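Local coordinates for Nrps/pks (Streptomyces albus, PDB 4OPE), which probably serves as a ketosynthase domain of the trans-AT polyketide synthase OzmH, catalysing condensation and chain elongation in oxazolomycin biosynthesis, at residues A[101-106]-A[566-571]; A[448-453]-A[497-502]; A[470-475]-A[506-511]; A[481-486]-A[561-566]. One frame throughout, in Å; residues are numbered along the deposited sequence.

Contact 1: A[101-106]-A[566-571]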
# COMPACT_ATOMS: atom_id res chain seq x y z
N THR A 101 7.31 15.26 -9.25
CA THR A 101 6.36 15.82 -8.31
C THR A 101 6.98 15.99 -6.95
O THR A 101 6.88 17.04 -6.33
CB THR A 101 5.14 14.90 -8.22
OG1 THR A 101 4.49 14.88 -9.49
CG2 THR A 101 4.18 15.34 -7.13
N VAL A 102 7.70 14.99 -6.47
CA VAL A 102 8.30 15.15 -5.15
C VAL A 102 9.33 16.25 -5.13
O VAL A 102 9.39 17.04 -4.18
CB VAL A 102 8.88 13.84 -4.61
CG1 VAL A 102 9.56 14.07 -3.28
CG2 VAL A 102 7.74 12.85 -4.44
N TRP A 103 10.11 16.34 -6.20
CA TRP A 103 11.06 17.45 -6.32
C TRP A 103 10.30 18.78 -6.20
O TRP A 103 10.72 19.66 -5.43
CB TRP A 103 11.81 17.43 -7.66
CG TRP A 103 12.88 18.47 -7.65
CD1 TRP A 103 12.79 19.77 -8.08
CD2 TRP A 103 14.21 18.31 -7.14
NE1 TRP A 103 13.99 20.43 -7.88
CE2 TRP A 103 14.88 19.56 -7.29
CE3 TRP A 103 14.90 17.23 -6.58
CZ2 TRP A 103 16.19 19.76 -6.87
CZ3 TRP A 103 16.22 17.43 -6.17
CH2 TRP A 103 16.85 18.68 -6.33
N HIS A 104 9.21 18.94 -6.95
CA HIS A 104 8.50 20.19 -6.90
C HIS A 104 7.82 20.41 -5.56
O HIS A 104 7.71 21.55 -5.11
CB HIS A 104 7.52 20.30 -8.02
CG HIS A 104 8.17 20.45 -9.36
ND1 HIS A 104 7.69 19.83 -10.49
CD2 HIS A 104 9.25 21.17 -9.74
CE1 HIS A 104 8.45 20.16 -11.52
NE2 HIS A 104 9.39 20.98 -11.09
N LEU A 105 7.41 19.34 -4.89
CA LEU A 105 6.86 19.48 -3.55
C LEU A 105 7.88 20.14 -2.60
O LEU A 105 7.52 21.05 -1.80
CB LEU A 105 6.46 18.09 -3.01
CG LEU A 105 6.16 17.91 -1.52
CD1 LEU A 105 4.96 18.79 -1.24
CD2 LEU A 105 5.81 16.48 -1.14
N LEU A 106 9.13 19.67 -2.64
CA LEU A 106 10.11 20.20 -1.71
C LEU A 106 10.34 21.68 -1.99
O LEU A 106 10.41 22.50 -1.07
CB LEU A 106 11.38 19.42 -1.79
CG LEU A 106 11.54 18.28 -0.79
CD1 LEU A 106 10.27 17.58 -0.34
CD2 LEU A 106 12.55 17.31 -1.33
N PRO A 566 7.81 29.42 -9.68
CA PRO A 566 7.86 28.27 -10.55
C PRO A 566 8.95 27.28 -10.16
O PRO A 566 10.06 27.67 -9.77
CB PRO A 566 8.11 28.87 -11.90
CG PRO A 566 7.54 30.25 -11.81
CD PRO A 566 7.77 30.69 -10.40
N GLY A 567 8.65 26.00 -10.25
CA GLY A 567 9.59 24.96 -9.86
C GLY A 567 10.62 24.65 -10.95
O GLY A 567 10.51 25.16 -12.07
N TYR A 568 11.61 23.82 -10.61
CA TYR A 568 12.69 23.50 -11.52
C TYR A 568 12.15 22.98 -12.85
O TYR A 568 11.34 22.09 -12.87
CB TYR A 568 13.58 22.42 -10.90
CG TYR A 568 14.79 22.09 -11.72
CD1 TYR A 568 15.91 22.88 -11.66
CD2 TYR A 568 14.83 20.98 -12.54
CE1 TYR A 568 17.05 22.57 -12.36
CE2 TYR A 568 15.96 20.69 -13.28
CZ TYR A 568 17.06 21.50 -13.19
OH TYR A 568 18.20 21.26 -13.91
N PRO A 569 12.59 23.56 -13.98
CA PRO A 569 12.17 23.10 -15.28
C PRO A 569 12.95 21.89 -15.80
O PRO A 569 13.89 22.03 -16.54
CB PRO A 569 12.38 24.32 -16.17
CG PRO A 569 13.55 25.02 -15.56
CD PRO A 569 13.55 24.68 -14.09
N PHE A 570 12.52 20.70 -15.44
CA PHE A 570 13.19 19.49 -15.85
C PHE A 570 13.32 19.42 -17.36
O PHE A 570 12.53 19.98 -18.09
CB PHE A 570 12.42 18.28 -15.35
CG PHE A 570 12.56 18.06 -13.89
CD1 PHE A 570 13.75 17.60 -13.36
CD2 PHE A 570 11.52 18.35 -13.04
CE1 PHE A 570 13.89 17.40 -11.99
CE2 PHE A 570 11.65 18.17 -11.68
CZ PHE A 570 12.83 17.67 -11.15
N ALA A 571 14.33 18.69 -17.80
CA ALA A 571 14.48 18.45 -19.20
C ALA A 571 13.34 17.57 -19.59
O ALA A 571 12.92 16.75 -18.77
CB ALA A 571 15.80 17.75 -19.50
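Trp103 and His104, neighbours on helix 93-108, face the extended loop 566-571 and form an aromatic cluster with Tyr568 and Phe570. Trp103 can be followed outward from its backbone. Its CB lies 3.6 Å from Phe570 CZ, in the plane of that ring. CG is equally near CZ, as the edge of Phe570 approaches the face of the indole five-membered ring in an offset edge-to-face pair (planes at 76°). CD1 sits between Phe570 CZ and Tyr568 CB, and NE1 lies 3.6 Å from Tyr568 CB. Phe80 meets all three of these aromatic residues from outside the two segments. His104 supplies the polar link: NE2 donates to Tyr568 O over 2.9 Å, almost straight at 174°, with the oxygen lying in the imidazole plane. Having CG beside the backbone N (chi1 -70°) swings the ring along the loop, where CD2 comes 3.8 Å from Gly567 CA and NE2 comes 3.7 Å from Phe570 CE2. A leucine in place of His104 would probably leave Tyr568 O without its imidazole donor and the carbonyl less firmly placed. The loop has further anchors in Glu107, which takes Tyr568 N, and Arg467, which holds Gly567 O. Its course is consistent with that of the post-AT linker of related synthases, whose Tyr-Pro-Phe segment runs back over the ketosynthase. Hydrophobic rings thus provide most of the touching surface, while one directional bond, with the imidazole proton on NE2, helps to fix the Tyr568 carbonyl.

Contact 2: A[448-453]-A[497-502]; sequences PYVCAL and RLAVVF
Val500 O is gripped by two groups of the strand beside it: Cys451 N donates to it over 2.7 Å at 172°. Val450 CA makes a weaker CA-H...O contact with Val500 O at 3.3 Å. Both belong to the pairing of strands 449-455 and 496-502 in a three-stranded antiparallel sheet, on which strand 524-528 forms the far edge. The sheet, flanked by helices, probably corresponds to the alpha/beta linker domain that follows the ketosynthase in type I polyketide synthases. Tyr449-Phe502, Cys451-Val500 and Leu453-Leu498 are hydrogen-bonded pairs, each with two backbone bonds, and their side chains face helices 458-473, 481-488 and 505-516. Val450-Val501 and Ala452-Ala499 are the non-hydrogen-bonded pairs between them, on the face met by helix 541-550. Phe502 covers the most area here. With CG lodged between its backbone N and carbonyl carbon (chi1 76°), the ring leans back over the neighbouring strand. Tyr449 CB lies over one ring face in a CH-pi contact, 4.0 Å from the centroid, while Cys451 N approaches the ring edge in plane. An alanine at Phe502 would probably open a gap beside Cys451 and leave Tyr449 CB without its aromatic partner. At the far end of its own ring, Tyr449 OH bonds to Gln445 O. At the sheet margin, Pro448 runs alongside Val501, its CB 3.5 Å from Val501 CG1.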
# COMPACT_ATOMS: atom_id res chain seq x y z
N PRO A 448 19.12 46.42 -1.29
CA PRO A 448 18.82 45.50 -2.36
C PRO A 448 18.83 44.03 -1.88
O PRO A 448 19.08 43.72 -0.68
CB PRO A 448 19.91 45.77 -3.37
CG PRO A 448 21.08 46.12 -2.50
CD PRO A 448 20.49 46.92 -1.36
N TYR A 449 18.47 43.15 -2.81
CA TYR A 449 18.30 41.79 -2.51
C TYR A 449 19.07 41.08 -3.58
O TYR A 449 19.35 41.66 -4.64
CB TYR A 449 16.84 41.38 -2.56
CG TYR A 449 15.89 42.16 -1.69
CD1 TYR A 449 15.82 41.98 -0.33
CD2 TYR A 449 14.98 43.06 -2.27
CE1 TYR A 449 14.92 42.70 0.45
CE2 TYR A 449 14.07 43.78 -1.49
CZ TYR A 449 14.06 43.61 -0.14
OH TYR A 449 13.16 44.33 0.61
N VAL A 450 19.40 39.82 -3.30
CA VAL A 450 20.03 38.99 -4.30
C VAL A 450 19.03 37.97 -4.76
O VAL A 450 18.34 37.38 -3.93
CB VAL A 450 21.27 38.26 -3.77
CG1 VAL A 450 20.93 37.39 -2.58
CG2 VAL A 450 21.90 37.43 -4.87
N CYS A 451 18.93 37.81 -6.07
CA CYS A 451 18.17 36.75 -6.65
C CYS A 451 19.15 35.71 -7.12
O CYS A 451 19.94 35.95 -8.03
CB CYS A 451 17.40 37.23 -7.87
SG CYS A 451 16.82 35.92 -9.00
N ALA A 452 19.09 34.54 -6.54
CA ALA A 452 20.09 33.55 -6.85
C ALA A 452 19.42 32.30 -7.47
O ALA A 452 18.56 31.69 -6.86
CB ALA A 452 20.85 33.21 -5.58
N LEU A 453 19.81 31.96 -8.69
CA LEU A 453 19.20 30.86 -9.44
C LEU A 453 20.28 29.87 -9.78
O LEU A 453 21.43 30.26 -9.97
CB LEU A 453 18.63 31.34 -10.76
CG LEU A 453 17.51 32.36 -10.74
CD1 LEU A 453 17.02 32.64 -12.16
CD2 LEU A 453 16.35 31.84 -9.95
N ARG A 497 25.19 28.78 -12.43
CA ARG A 497 24.73 29.82 -11.51
C ARG A 497 24.37 31.07 -12.24
O ARG A 497 25.03 31.46 -13.21
CB ARG A 497 25.81 30.13 -10.48
CG ARG A 497 26.28 28.92 -9.66
CD ARG A 497 25.38 28.74 -8.48
NE ARG A 497 25.60 27.48 -7.82
CZ ARG A 497 25.99 27.31 -6.57
NH1 ARG A 497 26.23 28.32 -5.74
NH2 ARG A 497 26.11 26.09 -6.12
N LEU A 498 23.33 31.72 -11.75
CA LEU A 498 22.98 33.09 -12.15
C LEU A 498 22.63 33.94 -10.89
O LEU A 498 22.05 33.43 -9.96
CB LEU A 498 21.84 33.07 -13.15
CG LEU A 498 21.47 34.43 -13.70
CD1 LEU A 498 20.91 34.28 -15.10
CD2 LEU A 498 20.44 35.13 -12.85
N ALA A 499 23.00 35.21 -10.86
CA ALA A 499 22.57 36.09 -9.77
C ALA A 499 22.35 37.51 -10.20
O ALA A 499 23.01 38.02 -11.12
CB ALA A 499 23.58 36.06 -8.64
N VAL A 500 21.42 38.16 -9.52
CA VAL A 500 21.12 39.55 -9.77
C VAL A 500 20.89 40.23 -8.45
O VAL A 500 20.30 39.67 -7.52
CB VAL A 500 19.84 39.72 -10.58
CG1 VAL A 500 19.79 41.09 -11.20
CG2 VAL A 500 19.76 38.66 -11.67
N VAL A 501 21.37 41.46 -8.37
CA VAL A 501 21.06 42.34 -7.27
C VAL A 501 19.89 43.18 -7.70
O VAL A 501 19.87 43.65 -8.83
CB VAL A 501 22.22 43.25 -6.94
CG1 VAL A 501 21.91 43.99 -5.66
CG2 VAL A 501 23.47 42.40 -6.79
N PHE A 502 18.90 43.30 -6.83
CA PHE A 502 17.64 43.94 -7.23
C PHE A 502 16.93 44.56 -6.05
O PHE A 502 17.09 44.13 -4.89
CB PHE A 502 16.72 42.97 -8.01
CG PHE A 502 16.00 41.95 -7.14
CD1 PHE A 502 16.64 40.80 -6.69
CD2 PHE A 502 14.68 42.15 -6.74
CE1 PHE A 502 15.98 39.90 -5.88
CE2 PHE A 502 14.03 41.26 -5.92
CZ PHE A 502 14.68 40.10 -5.51

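Contact 3: A[470-475]-A[506-511]; sequences EFLRGE and DDLADA
Arg473, Leu472 and Ala509 bury the most surface where the C-terminal end of helix 458-473 meets helix 505-516. The Arg473 chain bends at chi2 (-80°), laying its guanidinium flat over the Ala509 methyl; CB sits over the centre of the group, 3.4 Å from CZ. The in-plane edge of the same group is used for charge: NH2 donates to Asp510 OD1 over 2.8 Å at 177°, a salt bridge that meets the carboxylate on its anti side, 25° out of its plane. Glu513 pairs with NE, so two acids of one helix fix the rotation of the guanidinium and are likely to balance its positive charge. Leu472 takes the buried side. Its CD1 reaches Leu508 CD2 at 3.4 Å, and its CB faces the Ala509 methyl at 4.3 Å. A water joins the backbone to an acid, donating to Leu472 O (2.9 Å) and to Asp506 OD1 (2.8 Å). The contact thus passes from buried leucines to a charged, more exposed side. Beneath it, Leu508 rests on Val500 and Phe502 of strand 496-502, so that helices 458-473 and 505-516 lie together over the three-stranded sheet.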
# COMPACT_ATOMS: atom_id res chain seq x y z
N GLU A 470 8.92 35.56 -16.19
CA GLU A 470 7.54 35.58 -16.64
C GLU A 470 6.56 35.59 -15.46
O GLU A 470 5.55 36.29 -15.47
CB GLU A 470 7.29 34.40 -17.57
CG GLU A 470 5.87 34.31 -18.08
CD GLU A 470 5.57 32.96 -18.74
OE1 GLU A 470 5.94 31.89 -18.15
OE2 GLU A 470 4.96 32.97 -19.85
N PHE A 471 6.88 34.84 -14.43
CA PHE A 471 6.09 34.83 -13.23
C PHE A 471 6.07 36.18 -12.56
O PHE A 471 5.04 36.59 -12.01
CB PHE A 471 6.67 33.81 -12.25
CG PHE A 471 6.02 33.82 -10.92
CD1 PHE A 471 4.78 33.25 -10.75
CD2 PHE A 471 6.62 34.44 -9.86
CE1 PHE A 471 4.16 33.26 -9.52
CE2 PHE A 471 6.00 34.47 -8.61
CZ PHE A 471 4.77 33.86 -8.44
N LEU A 472 7.23 36.85 -12.57
CA LEU A 472 7.41 38.15 -11.91
C LEU A 472 6.71 39.29 -12.62
O LEU A 472 6.39 40.28 -12.00
CB LEU A 472 8.90 38.49 -11.82
CG LEU A 472 9.79 37.64 -10.91
CD1 LEU A 472 11.23 38.04 -11.13
CD2 LEU A 472 9.45 37.76 -9.44
N ARG A 473 6.49 39.15 -13.92
CA ARG A 473 5.67 40.07 -14.68
C ARG A 473 4.17 39.77 -14.51
O ARG A 473 3.33 40.63 -14.73
CB ARG A 473 5.99 39.95 -16.16
CG ARG A 473 7.37 40.35 -16.57
CD ARG A 473 7.47 41.84 -16.68
NE ARG A 473 8.78 42.21 -17.21
CZ ARG A 473 9.47 43.30 -16.88
NH1 ARG A 473 9.00 44.16 -15.99
NH2 ARG A 473 10.66 43.52 -17.42
N GLY A 474 3.84 38.52 -14.18
CA GLY A 474 2.44 38.07 -14.09
C GLY A 474 1.96 38.02 -12.66
O GLY A 474 1.92 39.04 -11.98
N GLU A 475 1.65 36.83 -12.16
CA GLU A 475 1.03 36.73 -10.84
C GLU A 475 2.04 37.04 -9.75
O GLU A 475 1.67 37.28 -8.62
CB GLU A 475 0.39 35.36 -10.60
CG GLU A 475 -0.44 34.82 -11.77
CD GLU A 475 -1.88 34.41 -11.41
OE1 GLU A 475 -2.25 33.22 -11.62
OE2 GLU A 475 -2.65 35.29 -10.93
N ASP A 506 9.93 44.42 -10.45
CA ASP A 506 9.99 44.90 -11.84
C ASP A 506 11.43 45.02 -12.29
O ASP A 506 11.79 44.66 -13.44
CB ASP A 506 9.40 46.29 -11.99
CG ASP A 506 7.93 46.32 -11.87
OD1 ASP A 506 7.35 45.25 -11.57
OD2 ASP A 506 7.36 47.44 -12.07
N ASP A 507 12.26 45.56 -11.42
CA ASP A 507 13.61 45.74 -11.85
C ASP A 507 14.34 44.43 -11.92
O ASP A 507 15.24 44.31 -12.71
CB ASP A 507 14.35 46.89 -11.11
CG ASP A 507 14.83 46.53 -9.75
OD1 ASP A 507 15.74 45.67 -9.65
OD2 ASP A 507 14.36 47.18 -8.78
N LEU A 508 13.93 43.44 -11.16
CA LEU A 508 14.46 42.08 -11.32
C LEU A 508 14.05 41.48 -12.68
O LEU A 508 14.91 40.99 -13.43
CB LEU A 508 13.96 41.19 -10.21
CG LEU A 508 14.33 39.71 -10.25
CD1 LEU A 508 15.82 39.52 -10.28
CD2 LEU A 508 13.74 39.03 -9.02
N ALA A 509 12.76 41.52 -13.00
CA ALA A 509 12.30 41.06 -14.30
C ALA A 509 13.06 41.74 -15.45
O ALA A 509 13.50 41.09 -16.37
CB ALA A 509 10.81 41.29 -14.45
N ASP A 510 13.18 43.06 -15.39
CA ASP A 510 13.98 43.80 -16.35
C ASP A 510 15.36 43.18 -16.55
O ASP A 510 15.84 43.02 -17.69
CB ASP A 510 14.21 45.22 -15.82
CG ASP A 510 12.98 46.13 -15.94
OD1 ASP A 510 12.04 45.81 -16.71
OD2 ASP A 510 12.97 47.19 -15.27
N ALA A 511 16.05 42.87 -15.45
CA ALA A 511 17.39 42.39 -15.59
C ALA A 511 17.41 41.00 -16.22
O ALA A 511 18.23 40.72 -17.07
CB ALA A 511 18.10 42.35 -14.25
O HOH W 1 7.37 42.88 -12.99

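Contact 4: A[481-486]-A[561-566]; sequences PAAVAA and PRVSLP
Ala483, on the first turn of helix 481-488, meets Pro561 and Val563 of the loop that runs past it. Its CB lies 3.4 Å from Pro561 O, and its CA-H also points to that oxygen in a weak CA-H...O contact. The same methyl touches Pro561 CG at 4.1 Å and Val563 CG1 at 3.9 Å. Val563 uses both branches on Ala483: CG1, anti to its own carbonyl carbon (chi1 -63°), takes Ala483 CB, whereas CG2 sits between backbone N and carbonyl carbon and comes 3.9 Å from Ala483 O. The loop, extended at Val563 and Leu565, passes from the helix-flanked three-stranded sheet back to the ketosynthase core with its thiolase-like fold. Thr487, one turn beyond Ala483, fastens it through OG1, which bonds to both Val563 N and Ala483 O. Leu565 has CG beside its backbone N, and a chi2 of 158° spreads its methyls over Val484: CD1 lies 3.8 Å from Val484 O and CD2 lies 4.2 Å from Val484 CG2. The CB of Val484 points away from the loop, yet its CG2 still touches Val563 CG2 at 4.2 Å. The same CD2 of Leu565 also packs on Phe471 of helix 458-473, and Arg491 holds the Leu565 carbonyl oxygen.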
# COMPACT_ATOMS: atom_id res chain seq x y z
N PRO A 481 9.50 41.43 -2.56
CA PRO A 481 10.78 41.11 -3.19
C PRO A 481 11.71 40.31 -2.29
O PRO A 481 12.51 39.46 -2.75
CB PRO A 481 11.37 42.49 -3.50
CG PRO A 481 10.64 43.43 -2.61
CD PRO A 481 9.29 42.89 -2.42
N ALA A 482 11.66 40.62 -1.01
CA ALA A 482 12.46 39.89 -0.03
C ALA A 482 12.04 38.44 0.04
O ALA A 482 12.86 37.58 0.31
CB ALA A 482 12.36 40.55 1.33
N ALA A 483 10.77 38.19 -0.20
CA ALA A 483 10.19 36.86 -0.19
C ALA A 483 10.66 36.05 -1.41
O ALA A 483 10.88 34.83 -1.34
CB ALA A 483 8.66 36.96 -0.14
N VAL A 484 10.79 36.74 -2.53
CA VAL A 484 11.22 36.09 -3.73
C VAL A 484 12.66 35.65 -3.53
O VAL A 484 13.02 34.52 -3.82
CB VAL A 484 11.10 37.04 -4.92
CG1 VAL A 484 11.80 36.46 -6.15
CG2 VAL A 484 9.63 37.28 -5.26
N ALA A 485 13.48 36.57 -3.05
CA ALA A 485 14.87 36.28 -2.69
C ALA A 485 14.97 35.13 -1.73
O ALA A 485 15.73 34.19 -1.97
CB ALA A 485 15.51 37.52 -2.05
N ALA A 486 14.23 35.22 -0.62
CA ALA A 486 14.33 34.22 0.45
C ALA A 486 14.00 32.83 -0.10
O ALA A 486 14.71 31.88 0.17
CB ALA A 486 13.43 34.56 1.64
N PRO A 561 9.31 35.69 5.05
CA PRO A 561 8.09 35.16 4.50
C PRO A 561 8.36 34.46 3.16
O PRO A 561 9.31 34.83 2.45
CB PRO A 561 7.25 36.41 4.30
CG PRO A 561 8.27 37.48 3.95
CD PRO A 561 9.56 37.09 4.63
N ARG A 562 7.55 33.47 2.79
CA ARG A 562 7.76 32.81 1.51
C ARG A 562 6.63 32.88 0.50
O ARG A 562 5.48 33.12 0.81
CB ARG A 562 8.26 31.40 1.74
CG ARG A 562 9.69 31.44 2.33
CD ARG A 562 10.36 30.08 2.43
NE ARG A 562 9.52 29.06 3.08
CZ ARG A 562 9.91 28.27 4.08
NH1 ARG A 562 11.14 28.33 4.60
NH2 ARG A 562 9.08 27.37 4.57
N VAL A 563 7.00 32.71 -0.75
CA VAL A 563 6.07 32.67 -1.86
C VAL A 563 6.39 31.49 -2.73
O VAL A 563 7.49 30.93 -2.69
CB VAL A 563 6.11 33.96 -2.69
CG1 VAL A 563 5.69 35.11 -1.81
CG2 VAL A 563 7.50 34.23 -3.26
N SER A 564 5.42 31.12 -3.53
CA SER A 564 5.54 29.99 -4.42
C SER A 564 6.01 30.52 -5.72
O SER A 564 5.35 31.37 -6.30
CB SER A 564 4.16 29.44 -4.63
OG SER A 564 3.59 29.08 -3.39
N LEU A 565 7.14 30.03 -6.20
CA LEU A 565 7.70 30.42 -7.48
C LEU A 565 7.78 29.21 -8.36
O LEU A 565 7.86 28.08 -7.87
CB LEU A 565 9.11 30.97 -7.32
CG LEU A 565 9.27 32.13 -6.32
CD1 LEU A 565 10.69 32.23 -5.83
CD2 LEU A 565 8.84 33.46 -6.94
N PRO A 566 7.81 29.42 -9.68
CA PRO A 566 7.86 28.27 -10.55
C PRO A 566 8.95 27.28 -10.16
O PRO A 566 10.06 27.67 -9.77
CB PRO A 566 8.11 28.87 -11.90
CG PRO A 566 7.54 30.25 -11.81
CD PRO A 566 7.77 30.69 -10.40

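In the fold
From the N terminus, helix 93-108 of the ketosynthase core gives the first half of contact 1, whose partner, 566-571, arrives some 460 residues later; this widest loop encloses the other three. Within it, contact 2 closes a loop of about 44 residues between strands 449-455 and 496-502, contact 3 one of about 31 between helices 458-473 and 505-516, and contact 4 one of about 75 from helix 481-488 to the returning loop at 561-566. These three cross one another along the chain, and their residues interlock: Leu508 packs on Cys451, Ala482 on Tyr449, and Leu472 on Val484. Contacts 4 and 1 share Pro566, so one continuous C-terminal run ties the linker sheet and its helices to the core.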